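Local coordinates for protein transcriptional regulator AefR (Pseudomonas syringae pv. tomato, PDB 3CDL) that probably binds DNA at cis-regulatory regions and regulates transcription, as a two-subunit member of the TetR family, at residues Met94-Arg107 against Ala167-Leu179. Sequence-based numbering, arbitrary orientation.
Sequences MRNLTDSSFLDLAR and AFWPQVTFNAALL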
loop_
_atom_site.group_PDB
_atom_site.type_symbol
_atom_site.label_atom_id
_atom_site.label_comp_id
_atom_site.label_asym_id
_atom_site.label_seq_id
_atom_site.Cartn_x
_atom_site.Cartn_y
_atom_site.Cartn_z
HETATM N N MSE B 94 -4.492 -15.525 -0.633
HETATM C CA MSE B 94 -5.685 -14.845 -0.142
HETATM C C MSE B 94 -6.073 -15.298 1.274
HETATM O O MSE B 94 -6.504 -14.497 2.095
HETATM C CB MSE B 94 -6.850 -15.020 -1.112
HETATM C CG MSE B 94 -8.167 -14.388 -0.656
HETATM SE SE MSE B 94 -8.060 -12.414 -0.357
HETATM C CE MSE B 94 -7.829 -11.865 -2.215
ATOM N N ARG B 95 -5.920 -16.582 1.560
ATOM C CA ARG B 95 -6.214 -17.099 2.896
ATOM C C ARG B 95 -5.248 -16.501 3.956
ATOM O O ARG B 95 -5.624 -16.308 5.124
ATOM C CB ARG B 95 -6.175 -18.640 2.888
ATOM C CG ARG B 95 -7.314 -19.320 2.076
ATOM C CD ARG B 95 -7.307 -20.851 2.272
ATOM N NE ARG B 95 -6.680 -21.578 1.160
ATOM C CZ ARG B 95 -7.340 -22.159 0.151
ATOM N NH1 ARG B 95 -8.673 -22.135 0.080
ATOM N NH2 ARG B 95 -6.658 -22.769 -0.806
ATOM N N ASN B 96 -4.020 -16.197 3.535
ATOM C CA ASN B 96 -3.023 -15.607 4.425
ATOM C C ASN B 96 -3.314 -14.129 4.719
ATOM O O ASN B 96 -3.205 -13.677 5.857
ATOM C CB ASN B 96 -1.595 -15.809 3.872
ATOM C CG ASN B 96 -1.203 -17.279 3.780
ATOM O OD1 ASN B 96 -1.283 -18.033 4.758
ATOM N ND2 ASN B 96 -0.773 -17.693 2.600
ATOM N N LEU B 97 -3.700 -13.394 3.687
ATOM C CA LEU B 97 -4.161 -12.005 3.824
ATOM C C LEU B 97 -5.429 -11.864 4.679
ATOM O O LEU B 97 -5.691 -10.788 5.223
ATOM C CB LEU B 97 -4.481 -11.431 2.444
ATOM C CG LEU B 97 -3.491 -10.774 1.478
ATOM C CD1 LEU B 97 -2.080 -11.346 1.500
ATOM C CD2 LEU B 97 -4.096 -10.843 0.072
ATOM N N THR B 98 -6.236 -12.921 4.762
ATOM C CA THR B 98 -7.532 -12.792 5.410
ATOM C C THR B 98 -7.434 -13.360 6.809
ATOM O O THR B 98 -8.340 -14.032 7.303
ATOM C CB THR B 98 -8.684 -13.441 4.582
ATOM O OG1 THR B 98 -8.505 -13.147 3.192
ATOM C CG2 THR B 98 -10.023 -12.875 5.007
ATOM N N ASP B 99 -6.287 -13.104 7.423
ATOM C CA ASP B 99 -6.001 -13.487 8.797
ATOM C C ASP B 99 -5.748 -12.195 9.593
ATOM O O ASP B 99 -4.789 -11.482 9.329
ATOM C CB ASP B 99 -4.776 -14.416 8.833
ATOM C CG ASP B 99 -4.433 -14.884 10.246
ATOM O OD1 ASP B 99 -4.001 -14.047 11.078
ATOM O OD2 ASP B 99 -4.602 -16.098 10.532
ATOM N N SER B 100 -6.617 -11.899 10.555
ATOM C CA SER B 100 -6.531 -10.660 11.339
ATOM C C SER B 100 -5.271 -10.519 12.235
ATOM O O SER B 100 -4.863 -9.407 12.557
ATOM C CB SER B 100 -7.798 -10.475 12.177
ATOM O OG SER B 100 -7.893 -11.508 13.133
ATOM N N SER B 101 -4.670 -11.631 12.640
ATOM C CA SER B 101 -3.421 -11.574 13.392
ATOM C C SER B 101 -2.256 -11.199 12.456
ATOM O O SER B 101 -1.284 -10.562 12.876
ATOM C CB SER B 101 -3.172 -12.892 14.156
ATOM O OG SER B 101 -3.207 -14.025 13.296
ATOM N N PHE B 102 -2.381 -11.563 11.184
ATOM C CA PHE B 102 -1.417 -11.155 10.174
ATOM C C PHE B 102 -1.604 -9.672 9.822
ATOM O O PHE B 102 -0.640 -8.919 9.740
ATOM C CB PHE B 102 -1.536 -12.061 8.943
ATOM C CG PHE B 102 -0.670 -11.654 7.791
ATOM C CD1 PHE B 102 -1.108 -10.706 6.865
ATOM C CD2 PHE B 102 0.586 -12.230 7.610
ATOM C CE1 PHE B 102 -0.306 -10.327 5.813
ATOM C CE2 PHE B 102 1.391 -11.843 6.533
ATOM C CZ PHE B 102 0.935 -10.892 5.642
ATOM N N LEU B 103 -2.844 -9.245 9.628
ATOM C CA LEU B 103 -3.094 -7.833 9.349
ATOM C C LEU B 103 -2.552 -6.943 10.445
ATOM O O LEU B 103 -1.968 -5.899 10.165
ATOM C CB LEU B 103 -4.575 -7.561 9.099
ATOM C CG LEU B 103 -5.038 -8.078 7.728
ATOM C CD1 LEU B 103 -6.538 -8.047 7.661
ATOM C CD2 LEU B 103 -4.393 -7.342 6.505
ATOM N N ASP B 104 -2.733 -7.371 11.686
ATOM C CA ASP B 104 -2.191 -6.676 12.846
ATOM C C ASP B 104 -0.678 -6.489 12.809
ATOM O O ASP B 104 -0.198 -5.386 12.991
ATOM C CB ASP B 104 -2.615 -7.385 14.125
ATOM C CG ASP B 104 -4.077 -7.159 14.438
ATOM O OD1 ASP B 104 -4.727 -6.478 13.621
ATOM O OD2 ASP B 104 -4.577 -7.662 15.476
ATOM N N LEU B 105 0.058 -7.570 12.578
ATOM C CA LEU B 105 1.497 -7.506 12.457
ATOM C C LEU B 105 1.877 -6.559 11.317
ATOM O O LEU B 105 2.708 -5.664 11.488
ATOM C CB LEU B 105 2.046 -8.907 12.193
ATOM C CG LEU B 105 3.427 -9.068 11.544
ATOM C CD1 LEU B 105 4.449 -9.288 12.601
ATOM C CD2 LEU B 105 3.413 -10.241 10.627
ATOM N N ALA B 106 1.256 -6.770 10.159
ATOM C CA ALA B 106 1.461 -5.941 9.001
ATOM C C ALA B 106 1.315 -4.463 9.358
ATOM O O ALA B 106 2.176 -3.647 9.004
ATOM C CB ALA B 106 0.482 -6.324 7.932
ATOM N N ARG B 107 0.226 -4.134 10.057
ATOM C CA ARG B 107 -0.032 -2.762 10.479
ATOM C C ARG B 107 1.107 -2.198 11.334
ATOM O O ARG B 107 1.705 -1.168 10.999
ATOM C CB ARG B 107 -1.334 -2.677 11.254
ATOM C CG ARG B 107 -2.479 -2.105 10.474
ATOM C CD ARG B 107 -3.759 -2.096 11.305
ATOM N NE ARG B 107 -4.182 -3.463 11.658
ATOM C CZ ARG B 107 -5.224 -4.092 11.112
ATOM N NH1 ARG B 107 -5.971 -3.476 10.201
ATOM N NH2 ARG B 107 -5.535 -5.332 11.484
ATOM N N ALA B 167 -7.423 -6.843 -0.438
ATOM C CA ALA B 167 -7.348 -7.664 0.747
ATOM C C ALA B 167 -6.146 -7.335 1.641
ATOM O O ALA B 167 -5.898 -8.018 2.649
ATOM C CB ALA B 167 -7.365 -9.128 0.357
ATOM N N PHE B 168 -5.389 -6.299 1.304
ATOM C CA PHE B 168 -4.269 -5.962 2.171
ATOM C C PHE B 168 -4.230 -4.485 2.537
ATOM O O PHE B 168 -4.581 -4.134 3.672
ATOM C CB PHE B 168 -2.966 -6.476 1.597
ATOM C CG PHE B 168 -1.784 -6.214 2.466
ATOM C CD1 PHE B 168 -1.534 -7.018 3.595
ATOM C CD2 PHE B 168 -0.900 -5.173 2.160
ATOM C CE1 PHE B 168 -0.431 -6.778 4.412
ATOM C CE2 PHE B 168 0.189 -4.918 2.961
ATOM C CZ PHE B 168 0.436 -5.735 4.094
ATOM N N TRP B 169 -3.835 -3.623 1.598
ATOM C CA TRP B 169 -3.824 -2.182 1.841
ATOM C C TRP B 169 -5.075 -1.553 2.489
ATOM O O TRP B 169 -4.932 -0.838 3.462
ATOM C CB TRP B 169 -3.411 -1.430 0.584
ATOM C CG TRP B 169 -2.016 -1.825 0.155
ATOM C CD1 TRP B 169 -1.658 -2.459 -1.006
ATOM C CD2 TRP B 169 -0.808 -1.616 0.887
ATOM N NE1 TRP B 169 -0.281 -2.653 -1.048
ATOM C CE2 TRP B 169 0.260 -2.150 0.106
ATOM C CE3 TRP B 169 -0.518 -1.052 2.136
ATOM C CZ2 TRP B 169 1.602 -2.111 0.531
ATOM C CZ3 TRP B 169 0.825 -1.018 2.566
ATOM C CH2 TRP B 169 1.861 -1.536 1.760
ATOM N N PRO B 170 -6.299 -1.778 1.954
ATOM C CA PRO B 170 -7.435 -1.230 2.705
ATOM C C PRO B 170 -7.449 -1.595 4.182
ATOM O O PRO B 170 -7.797 -0.765 5.020
ATOM C CB PRO B 170 -8.649 -1.824 1.976
ATOM C CG PRO B 170 -8.196 -1.873 0.554
ATOM C CD PRO B 170 -6.757 -2.400 0.690
ATOM N N GLN B 171 -7.049 -2.820 4.497
ATOM C CA GLN B 171 -7.129 -3.296 5.862
ATOM C C GLN B 171 -6.002 -2.706 6.731
ATOM O O GLN B 171 -6.208 -2.361 7.911
ATOM C CB GLN B 171 -7.106 -4.830 5.896
ATOM C CG GLN B 171 -8.378 -5.484 5.381
ATOM C CD GLN B 171 -8.479 -5.491 3.850
ATOM O OE1 GLN B 171 -7.507 -5.240 3.165
ATOM N NE2 GLN B 171 -9.669 -5.774 3.327
ATOM N N VAL B 172 -4.825 -2.581 6.122
ATOM C CA VAL B 172 -3.639 -2.108 6.808
ATOM C C VAL B 172 -3.736 -0.597 6.968
ATOM O O VAL B 172 -3.343 -0.051 7.985
ATOM C CB VAL B 172 -2.326 -2.529 6.047
ATOM C CG1 VAL B 172 -1.152 -1.615 6.377
ATOM C CG2 VAL B 172 -1.970 -3.973 6.320
ATOM N N THR B 173 -4.278 0.094 5.980
ATOM C CA THR B 173 -4.221 1.557 6.004
ATOM C C THR B 173 -5.471 2.191 6.598
ATOM O O THR B 173 -5.385 3.208 7.272
ATOM C CB THR B 173 -3.858 2.168 4.609
ATOM O OG1 THR B 173 -4.869 1.820 3.659
ATOM C CG2 THR B 173 -2.565 1.592 4.107
ATOM N N PHE B 174 -6.626 1.584 6.366
ATOM C CA PHE B 174 -7.897 2.194 6.779
ATOM C C PHE B 174 -8.659 1.356 7.792
ATOM O O PHE B 174 -9.798 1.673 8.127
ATOM C CB PHE B 174 -8.792 2.448 5.549
ATOM C CG PHE B 174 -8.236 3.467 4.584
ATOM C CD1 PHE B 174 -8.088 4.808 4.964
ATOM C CD2 PHE B 174 -7.869 3.095 3.284
ATOM C CE1 PHE B 174 -7.571 5.759 4.072
ATOM C CE2 PHE B 174 -7.343 4.046 2.386
ATOM C CZ PHE B 174 -7.198 5.377 2.790
ATOM N N ASN B 175 -8.029 0.297 8.290
ATOM C CA ASN B 175 -8.745 -0.772 9.013
ATOM C C ASN B 175 -10.062 -1.100 8.338
ATOM O O ASN B 175 -11.134 -0.944 8.921
ATOM C CB ASN B 175 -8.943 -0.444 10.493
ATOM C CG ASN B 175 -7.946 -1.170 11.392
ATOM O OD1 ASN B 175 -6.902 -0.619 11.756
ATOM N ND2 ASN B 175 -8.263 -2.415 11.744
ATOM N N ALA B 176 -9.968 -1.514 7.076
ATOM C CA ALA B 176 -11.123 -2.033 6.357
ATOM C C ALA B 176 -11.428 -3.444 6.840
ATOM O O ALA B 176 -10.568 -4.131 7.386
ATOM C CB ALA B 176 -10.874 -2.008 4.880
ATOM N N ALA B 177 -12.672 -3.864 6.672
ATOM C CA ALA B 177 -13.094 -5.208 7.056
ATOM C C ALA B 177 -12.326 -6.257 6.233
ATOM O O ALA B 177 -11.755 -5.945 5.175
ATOM C CB ALA B 177 -14.592 -5.350 6.856
ATOM N N LEU B 178 -12.283 -7.489 6.727
ATOM C CA LEU B 178 -11.815 -8.604 5.917
ATOM C C LEU B 178 -12.749 -8.732 4.700
ATOM O O LEU B 178 -13.893 -8.267 4.742
ATOM C CB LEU B 178 -11.794 -9.890 6.748
ATOM C CG LEU B 178 -10.531 -10.197 7.587
ATOM C CD1 LEU B 178 -9.523 -9.035 7.605
ATOM C CD2 LEU B 178 -10.838 -10.683 9.015
ATOM N N LEU B 179 -12.273 -9.314 3.602
ATOM C CA LEU B 179 -13.198 -9.655 2.519
ATOM C C LEU B 179 -14.042 -10.856 2.908
ATOM O O LEU B 179 -13.523 -11.818 3.479
ATOM C CB LEU B 179 -12.463 -9.941 1.215
ATOM C CG LEU B 179 -11.562 -8.817 0.684
ATOM C CD1 LEU B 179 -10.803 -9.274 -0.552
ATOM C CD2 LEU B 179 -12.399 -7.567 0.400
#
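In the C-terminal domain of this TetR-family protein, Leu103 and Ala106 of helix 100-107 pack on Val172 of the short helix 169-174 and on Phe168, the N-cap residue right before that helix. The two helix segments cross at -55°, and their axes come within 9.3 Å at the closest approach. Phe168 CG lies anti to its own backbone N (chi1 -178°), which sends the ring toward helix 100-107. There Phe168 CE1 meets Ala106 CB at 3.7 Å. The Phe102 side chain crosses that of Phe168 at about a right angle, and Phe102 CE1 lies 3.8 Å from Phe168 CE1. Val172 CG2 sits over one face of the Phe168 ring, offset toward the rim, and also touches Ala106 CB. Leu103 straddles Gln171 CB, with both methyls, CD1 and CD2, 3.7 Å from it. The Gln171 amide turns away and donates from NE2 to Ala177 O at 2.8 Å, which ties the loop after helix 169-174 back to that helix.

Helix 100-114 links this region to the N-terminal DNA-binding part: Phe102 and Ala106 also touch Leu64 of helix 53-64. At the break before helix 100-114, Asp99 is the N-cap; its OD1 accepts from Phe102 N. Thr98 CG2 rests on Leu178 CG at 3.8 Å. The bent chain of Met94, a selenomethionine, brings SE to 3.4 Å from Ala167 CB. At the other end, the Arg107 guanidinium lies nearly parallel to the Asn175 amide, 9° between planes, with Asn175 ND2 over one face. Arg107 NH2 forms a salt bridge with Asp104 OD1, close to the guanidinium plane, which helps fix the rotation of the Arg107 guanidinium. On helix 169-174, Trp169 stacks on Trp169 of the second subunit.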